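Local coordinates for protein transcriptional regulator (Streptococcus dysgalactiae, PDB 4YV9) that probably acts as a DNA-binding transcriptional regulator in quorum sensing, receiving SHP pheromone peptides through an all-helical repeat domain, at residues Lys7-Leu12 against Asn50-Leu55; Glu144-Gly149 against Lys181-Gln186. All coordinates share one frame; numbering follows the deposited sequence.

In the fold
Interaction 1 lies in the amino-terminal helix-turn-helix domain and joins helix 6-15 to the end of helix 45-54. Interaction 2 follows later in the chain, in the Rgg C-terminal domain of the TPR clan, where helix 142-151 packs against helix 179-197. No helix is common to the two contacts: their centres are about 32 Å apart and their nearest atoms about 23 Å apart. The centre of interaction 2 is about 5 Å from the centre of the chain, that of interaction 1 about 29 Å. Both are buried and apolar, and residues of both segment pairs reach the second subunit. One helps form the probable DNA-binding domain, the other a helical layer whose side chains touch the bound peptide.

Interaction 1: Lys7-Leu12 against Asn50-Leu55; sequences KTLRRL and NLLDKL
L51 and L55 meet L9 in the core of the helix-turn-helix domain, and on another side of helix 45-54 a single carboxylate oxygen, D25 OD2, is gripped by two groups, in a salt bridge from K54 NZ and a hydrogen bond from N50 ND2. These ties hold helix 45-54 to the loop that follows helix 20-23. Across the contact itself the interaction is wholly apolar. L9 stretches from helix 6-15 with CG anti to the backbone N (chi1 176°), which carries its two methyls to the leucines opposite, although the L9 and L52 CA atoms remain 8.1 Å apart. The branches divide the work. L9 CD1 approaches L55 CD1 at 3.7 Å and lies more loosely beside L52 CD2, at 4.1 Å. L9 and L55 run roughly perpendicular to each other. Helix 30-37, where F36 touches L9 and I33 touches L51, also lines this core, as does F62 of helix 59-66, which packs on L52. At the end of helix 45-54, L55 N still bonds to L51 O at 3.1 Å. The remaining branch of L9 turns to L51, crossing it nearly at a right angle, with L9 CD2 3.6 Å from L51 CD1.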
ATOM      1  N   LYS B   7      21.240 -12.655 -11.601  1.00 52.98           N
ATOM      2  CA  LYS B   7      21.525 -13.161 -10.271  1.00 59.72           C
ATOM      3  C   LYS B   7      20.283 -13.226  -9.385  1.00 56.51           C
ATOM      4  O   LYS B   7      20.050 -14.203  -8.673  1.00 54.87           O
ATOM      5  CB  LYS B   7      22.560 -12.274  -9.612  1.00 62.07           C
ATOM      6  CG  LYS B   7      22.861 -12.654  -8.192  1.00 82.58           C
ATOM      7  CD  LYS B   7      23.487 -14.036  -8.077  1.00 91.69           C
ATOM      8  CE  LYS B   7      24.287 -14.138  -6.760  1.00 96.53           C
ATOM      9  NZ  LYS B   7      23.463 -13.925  -5.523  1.00 90.22           N
ATOM     10  N   THR B   8      19.496 -12.163  -9.420  1.00 54.53           N
ATOM     11  CA  THR B   8      18.306 -12.096  -8.594  1.00 55.35           C
ATOM     12  C   THR B   8      17.243 -13.064  -9.109  1.00 46.63           C
ATOM     13  O   THR B   8      16.605 -13.765  -8.328  1.00 44.34           O
ATOM     14  CB  THR B   8      17.759 -10.676  -8.542  1.00 52.69           C
ATOM     15  OG1 THR B   8      18.779  -9.803  -8.034  1.00 58.10           O
ATOM     16  CG2 THR B   8      16.537 -10.622  -7.640  1.00 52.30           C
ATOM     17  N   LEU B   9      17.059 -13.122 -10.425  1.00 43.99           N
ATOM     18  CA  LEU B   9      16.164 -14.126 -11.002  1.00 39.84           C
ATOM     19  C   LEU B   9      16.533 -15.544 -10.556  1.00 42.71           C
ATOM     20  O   LEU B   9      15.682 -16.324 -10.123  1.00 37.51           O
ATOM     21  CB  LEU B   9      16.178 -14.068 -12.535  1.00 38.61           C
ATOM     22  CG  LEU B   9      15.318 -15.180 -13.149  1.00 38.52           C
ATOM     23  CD1 LEU B   9      13.859 -14.988 -12.742  1.00 40.84           C
ATOM     24  CD2 LEU B   9      15.451 -15.238 -14.664  1.00 43.00           C
ATOM     25  N   ARG B  10      17.810 -15.875 -10.676  1.00 41.34           N
ATOM     26  CA  ARG B  10      18.308 -17.179 -10.256  1.00 42.10           C
ATOM     27  C   ARG B  10      17.950 -17.473  -8.806  1.00 41.23           C
ATOM     28  O   ARG B  10      17.469 -18.554  -8.491  1.00 39.70           O
ATOM     29  CB  ARG B  10      19.824 -17.251 -10.439  1.00 43.61           C
ATOM     30  CG  ARG B  10      20.478 -18.511  -9.896  1.00 58.72           C
ATOM     31  CD  ARG B  10      21.993 -18.448 -10.114  1.00 63.79           C
ATOM     32  NE  ARG B  10      22.737 -19.277  -9.167  1.00 78.68           N
ATOM     33  CZ  ARG B  10      24.062 -19.420  -9.170  1.00 87.28           C
ATOM     34  NH1 ARG B  10      24.801 -18.787 -10.073  1.00 93.04           N
ATOM     35  NH2 ARG B  10      24.650 -20.195  -8.266  1.00 88.17           N
ATOM     36  N   ARG B  11      18.217 -16.506  -7.930  1.00 44.41           N
ATOM     37  CA  ARG B  11      17.944 -16.662  -6.510  1.00 46.40           C
ATOM     38  C   ARG B  11      16.458 -16.879  -6.248  1.00 44.32           C
ATOM     39  O   ARG B  11      16.070 -17.749  -5.476  1.00 45.36           O
ATOM     40  CB  ARG B  11      18.428 -15.435  -5.737  1.00 52.06           C
ATOM     41  CG  ARG B  11      18.181 -15.507  -4.237  1.00 58.99           C
ATOM     42  CD  ARG B  11      18.837 -14.346  -3.498  1.00 73.02           C
ATOM     43  NE  ARG B  11      18.285 -13.052  -3.890  1.00 75.54           N
ATOM     44  CZ  ARG B  11      17.207 -12.501  -3.339  1.00 79.71           C
ATOM     45  NH1 ARG B  11      16.553 -13.133  -2.369  1.00 79.98           N
ATOM     46  NH2 ARG B  11      16.779 -11.318  -3.762  1.00 80.11           N
ATOM     47  N   LEU B  12      15.624 -16.076  -6.880  1.00 41.66           N
ATOM     48  CA  LEU B  12      14.189 -16.192  -6.643  1.00 45.62           C
ATOM     49  C   LEU B  12      13.643 -17.518  -7.191  1.00 42.30           C
ATOM     50  O   LEU B  12      12.843 -18.193  -6.544  1.00 38.64           O
ATOM     51  CB  LEU B  12      13.464 -14.998  -7.257  1.00 42.07           C
ATOM     52  CG  LEU B  12      13.747 -13.671  -6.555  1.00 49.15           C
ATOM     53  CD1 LEU B  12      13.274 -12.513  -7.403  1.00 56.63           C
ATOM     54  CD2 LEU B  12      13.068 -13.632  -5.202  1.00 54.01           C
ATOM     55  N   ASN B  50       7.756 -12.276 -18.595  1.00 36.29           N
ATOM     56  CA  ASN B  50       7.181 -13.597 -18.863  1.00 38.49           C
ATOM     57  C   ASN B  50       7.688 -14.636 -17.861  1.00 39.43           C
ATOM     58  O   ASN B  50       6.911 -15.427 -17.326  1.00 39.49           O
ATOM     59  CB  ASN B  50       7.521 -14.023 -20.304  1.00 39.26           C
ATOM     60  CG  ASN B  50       6.838 -15.335 -20.733  1.00 38.95           C
ATOM     61  OD1 ASN B  50       5.674 -15.576 -20.437  1.00 40.12           O
ATOM     62  ND2 ASN B  50       7.579 -16.176 -21.453  1.00 42.11           N
ATOM     63  N   LEU B  51       8.999 -14.630 -17.619  1.00 38.12           N
ATOM     64  CA  LEU B  51       9.612 -15.516 -16.626  1.00 36.12           C
ATOM     65  C   LEU B  51       9.058 -15.267 -15.238  1.00 33.54           C
ATOM     66  O   LEU B  51       8.706 -16.201 -14.509  1.00 33.96           O
ATOM     67  CB  LEU B  51      11.133 -15.328 -16.589  1.00 36.56           C
ATOM     68  CG  LEU B  51      11.940 -15.666 -17.827  1.00 41.95           C
ATOM     69  CD1 LEU B  51      13.414 -15.239 -17.643  1.00 39.20           C
ATOM     70  CD2 LEU B  51      11.838 -17.158 -18.106  1.00 40.96           C
ATOM     71  N   LEU B  52       9.017 -13.997 -14.859  1.00 37.34           N
ATOM     72  CA  LEU B  52       8.496 -13.595 -13.563  1.00 33.42           C
ATOM     73  C   LEU B  52       7.039 -14.014 -13.357  1.00 36.61           C
ATOM     74  O   LEU B  52       6.655 -14.482 -12.285  1.00 34.51           O
ATOM     75  CB  LEU B  52       8.615 -12.085 -13.413  1.00 34.04           C
ATOM     76  CG  LEU B  52      10.059 -11.596 -13.294  1.00 37.64           C
ATOM     77  CD1 LEU B  52      10.091 -10.094 -13.033  1.00 41.50           C
ATOM     78  CD2 LEU B  52      10.745 -12.362 -12.172  1.00 35.46           C
ATOM     79  N   ASP B  53       6.229 -13.807 -14.385  1.00 35.66           N
ATOM     80  CA  ASP B  53       4.831 -14.199 -14.325  1.00 38.02           C
ATOM     81  C   ASP B  53       4.700 -15.711 -14.062  1.00 28.35           C
ATOM     82  O   ASP B  53       3.843 -16.138 -13.282  1.00 32.13           O
ATOM     83  CB  ASP B  53       4.119 -13.793 -15.619  1.00 40.41           C
ATOM     84  CG  ASP B  53       2.663 -14.210 -15.641  1.00 42.66           C
ATOM     85  OD1 ASP B  53       1.963 -14.007 -14.639  1.00 31.93           O
ATOM     86  OD2 ASP B  53       2.212 -14.756 -16.676  1.00 48.28           O
ATOM     87  N   LYS B  54       5.545 -16.508 -14.696  1.00 30.35           N
ATOM     88  CA  LYS B  54       5.571 -17.953 -14.444  1.00 37.59           C
ATOM     89  C   LYS B  54       5.924 -18.267 -12.988  1.00 37.64           C
ATOM     90  O   LYS B  54       5.423 -19.244 -12.417  1.00 29.25           O
ATOM     91  CB  LYS B  54       6.550 -18.643 -15.398  1.00 31.93           C
ATOM     92  CG  LYS B  54       6.023 -18.624 -16.855  1.00 27.30           C
ATOM     93  CD  LYS B  54       6.993 -19.222 -17.855  1.00 33.63           C
ATOM     94  CE  LYS B  54       6.147 -19.706 -19.064  1.00 45.58           C
ATOM     95  NZ  LYS B  54       6.900 -19.873 -20.304  1.00 51.14           N
ATOM     96  N   LEU B  55       6.765 -17.424 -12.394  1.00 34.82           N
ATOM     97  CA  LEU B  55       7.105 -17.537 -10.978  1.00 33.57           C
ATOM     98  C   LEU B  55       6.135 -16.801 -10.049  1.00 33.96           C
ATOM     99  O   LEU B  55       6.359 -16.763  -8.838  1.00 34.15           O
ATOM    100  CB  LEU B  55       8.525 -17.003 -10.740  1.00 31.53           C
ATOM    101  CG  LEU B  55       9.652 -17.732 -11.484  1.00 29.68           C
ATOM    102  CD1 LEU B  55      10.951 -16.896 -11.419  1.00 31.74           C
ATOM    103  CD2 LEU B  55       9.881 -19.106 -10.882  1.00 29.25           C
TER

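Interaction 2: Glu144-Gly149 against Lys181-Gln186; sequences EIILLG and KTLVTQ
Behind L183 and V184, which touch I145 across the contact, the flat carbonyl group of K181 is engaged from both faces: T185 N comes from one and T185 OG1 from the other. The hydroxyl bond, 2.7 Å from T185 OG1 to K181 O, has its donor 35° above the carbonyl plane. On the other helix, the carboxylate of E144 is held at both oxygens: OE1 takes a hydrogen bond from G141 N, and OE2 one with Y133 OH and a salt bridge from K16 NZ of the second subunit, an arrangement that would probably favour its charged form. Between these polar groups the helices meet through aliphatic branches. I145 works in two directions. Its CG2 sits 3.9 Å from L183 CB, while its longer arm, with CG1 anti to the carbonyl carbon (chi1 -63°), carries CD1 to within 3.8 Å of V184 CG2. I145 and V184 cross almost perpendicularly. I146 adds a looser touch, its CD1 4.2 Å from L183 CD1, and both I146 and L183 also pack on apolar side chains of the bound peptide. V184 is backed by M167 and V168 of helix 157-169. The axes of the 144-149 and 181-186 segments pass 10.5 Å apart at 23°. Two such neighbouring helices, with helix 157-169 between them in sequence, are typical of a TPR-like helical repeat, whose packed layer here forms part of the peptide site.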
ATOM      1  N   GLU B 144       3.443  13.797  -8.882  1.00 35.24           N
ATOM      2  CA  GLU B 144       2.567  14.962  -8.868  1.00 31.58           C
ATOM      3  C   GLU B 144       1.873  15.106  -7.524  1.00 34.49           C
ATOM      4  O   GLU B 144       1.699  16.222  -7.028  1.00 36.20           O
ATOM      5  CB  GLU B 144       1.530  14.876 -10.001  1.00 31.03           C
ATOM      6  CG  GLU B 144       2.110  15.074 -11.396  1.00 40.93           C
ATOM      7  CD  GLU B 144       2.821  13.829 -11.951  1.00 38.72           C
ATOM      8  OE1 GLU B 144       2.508  12.694 -11.528  1.00 39.05           O
ATOM      9  OE2 GLU B 144       3.710  13.996 -12.809  1.00 33.77           O
ATOM     10  N   ILE B 145       1.495  13.979  -6.926  1.00 33.83           N
ATOM     11  CA  ILE B 145       0.818  13.979  -5.636  1.00 28.76           C
ATOM     12  C   ILE B 145       1.749  14.507  -4.538  1.00 34.08           C
ATOM     13  O   ILE B 145       1.349  15.325  -3.710  1.00 42.71           O
ATOM     14  CB  ILE B 145       0.315  12.546  -5.260  1.00 32.07           C
ATOM     15  CG1 ILE B 145      -0.730  12.051  -6.264  1.00 34.66           C
ATOM     16  CG2 ILE B 145      -0.272  12.527  -3.848  1.00 39.94           C
ATOM     17  CD1 ILE B 145      -0.959  10.532  -6.167  1.00 33.94           C
ATOM     18  N   ILE B 146       2.994  14.047  -4.535  1.00 33.51           N
ATOM     19  CA  ILE B 146       3.953  14.491  -3.516  1.00 34.34           C
ATOM     20  C   ILE B 146       4.335  15.969  -3.714  1.00 38.54           C
ATOM     21  O   ILE B 146       4.485  16.732  -2.748  1.00 37.22           O
ATOM     22  CB  ILE B 146       5.209  13.608  -3.535  1.00 35.24           C
ATOM     23  CG1 ILE B 146       4.856  12.176  -3.111  1.00 35.26           C
ATOM     24  CG2 ILE B 146       6.317  14.191  -2.626  1.00 35.30           C
ATOM     25  CD1 ILE B 146       4.357  12.060  -1.703  1.00 40.80           C
ATOM     26  N   LEU B 147       4.486  16.382  -4.967  1.00 37.36           N
ATOM     27  CA  LEU B 147       4.743  17.788  -5.249  1.00 37.25           C
ATOM     28  C   LEU B 147       3.619  18.660  -4.690  1.00 38.41           C
ATOM     29  O   LEU B 147       3.875  19.613  -3.954  1.00 40.96           O
ATOM     30  CB  LEU B 147       4.906  18.018  -6.743  1.00 36.38           C
ATOM     31  CG  LEU B 147       6.253  17.604  -7.339  1.00 41.32           C
ATOM     32  CD1 LEU B 147       6.175  17.674  -8.857  1.00 38.01           C
ATOM     33  CD2 LEU B 147       7.382  18.515  -6.793  1.00 35.38           C
ATOM     34  N   LEU B 148       2.377  18.320  -5.022  1.00 38.64           N
ATOM     35  CA  LEU B 148       1.227  19.088  -4.563  1.00 38.73           C
ATOM     36  C   LEU B 148       1.149  19.115  -3.047  1.00 37.51           C
ATOM     37  O   LEU B 148       0.945  20.170  -2.451  1.00 44.21           O
ATOM     38  CB  LEU B 148      -0.083  18.521  -5.125  1.00 34.02           C
ATOM     39  CG  LEU B 148      -1.362  19.148  -4.562  1.00 39.76           C
ATOM     40  CD1 LEU B 148      -1.489  20.560  -5.071  1.00 41.30           C
ATOM     41  CD2 LEU B 148      -2.605  18.340  -4.931  1.00 38.91           C
ATOM     42  N   GLY B 149       1.311  17.948  -2.434  1.00 39.23           N
ATOM     43  CA  GLY B 149       1.219  17.828  -0.993  1.00 35.54           C
ATOM     44  C   GLY B 149       2.222  18.732  -0.301  1.00 43.98           C
ATOM     45  O   GLY B 149       1.881  19.429   0.644  1.00 45.92           O
ATOM     46  N   LYS B 181      -3.688   5.944  -3.734  1.00 35.25           N
ATOM     47  CA  LYS B 181      -5.057   6.211  -3.296  1.00 34.07           C
ATOM     48  C   LYS B 181      -5.067   6.712  -1.853  1.00 34.21           C
ATOM     49  O   LYS B 181      -5.791   7.652  -1.492  1.00 32.69           O
ATOM     50  CB  LYS B 181      -5.910   4.946  -3.443  1.00 34.96           C
ATOM     51  CG  LYS B 181      -7.361   5.150  -3.071  1.00 34.68           C
ATOM     52  CD  LYS B 181      -8.156   3.866  -3.201  1.00 33.19           C
ATOM     53  CE  LYS B 181      -9.632   4.104  -2.894  1.00 37.98           C
ATOM     54  NZ  LYS B 181     -10.474   2.893  -3.190  1.00 39.39           N
ATOM     55  N   THR B 182      -4.254   6.086  -1.019  1.00 32.33           N
ATOM     56  CA  THR B 182      -4.165   6.515   0.369  1.00 31.72           C
ATOM     57  C   THR B 182      -3.621   7.950   0.452  1.00 34.92           C
ATOM     58  O   THR B 182      -4.164   8.795   1.186  1.00 34.57           O
ATOM     59  CB  THR B 182      -3.310   5.517   1.175  1.00 34.31           C
ATOM     60  OG1 THR B 182      -4.030   4.280   1.264  1.00 34.06           O
ATOM     61  CG2 THR B 182      -3.058   6.012   2.578  1.00 30.99           C
ATOM     62  N   LEU B 183      -2.593   8.247  -0.333  1.00 35.57           N
ATOM     63  CA  LEU B 183      -2.068   9.613  -0.385  1.00 36.26           C
ATOM     64  C   LEU B 183      -3.131  10.601  -0.871  1.00 38.55           C
ATOM     65  O   LEU B 183      -3.325  11.651  -0.255  1.00 34.76           O
ATOM     66  CB  LEU B 183      -0.822   9.701  -1.280  1.00 35.95           C
ATOM     67  CG  LEU B 183       0.467   9.113  -0.698  1.00 42.27           C
ATOM     68  CD1 LEU B 183       1.534   8.929  -1.758  1.00 40.11           C
ATOM     69  CD2 LEU B 183       0.986  10.009   0.405  1.00 45.28           C
ATOM     70  N   VAL B 184      -3.797  10.284  -1.979  1.00 34.08           N
ATOM     71  CA  VAL B 184      -4.859  11.159  -2.487  1.00 36.79           C
ATOM     72  C   VAL B 184      -5.945  11.405  -1.424  1.00 36.92           C
ATOM     73  O   VAL B 184      -6.485  12.517  -1.301  1.00 32.91           O
ATOM     74  CB  VAL B 184      -5.514  10.581  -3.760  1.00 34.94           C
ATOM     75  CG1 VAL B 184      -6.795  11.341  -4.086  1.00 33.68           C
ATOM     76  CG2 VAL B 184      -4.539  10.645  -4.937  1.00 36.83           C
ATOM     77  N   THR B 185      -6.251  10.372  -0.645  1.00 33.48           N
ATOM     78  CA  THR B 185      -7.249  10.502   0.412  1.00 31.12           C
ATOM     79  C   THR B 185      -6.760  11.483   1.480  1.00 31.23           C
ATOM     80  O   THR B 185      -7.493  12.379   1.902  1.00 36.33           O
ATOM     81  CB  THR B 185      -7.578   9.131   1.037  1.00 27.98           C
ATOM     82  OG1 THR B 185      -8.023   8.235   0.000  1.00 32.32           O
ATOM     83  CG2 THR B 185      -8.667   9.278   2.080  1.00 31.88           C
ATOM     84  N   GLN B 186      -5.501  11.338   1.882  1.00 32.43           N
ATOM     85  CA  GLN B 186      -4.917  12.235   2.869  1.00 37.84           C
ATOM     86  C   GLN B 186      -4.912  13.689   2.396  1.00 40.59           C
ATOM     87  O   GLN B 186      -5.274  14.587   3.155  1.00 38.11           O
ATOM     88  CB  GLN B 186      -3.504  11.769   3.222  1.00 34.61           C
ATOM     89  CG  GLN B 186      -3.511  10.480   4.048  1.00 39.58           C
ATOM     90  CD  GLN B 186      -2.155   9.763   4.097  1.00 47.59           C
ATOM     91  OE1 GLN B 186      -1.234  10.075   3.333  1.00 51.08           O
ATOM     92  NE2 GLN B 186      -2.045   8.777   4.982  1.00 40.54           N
TER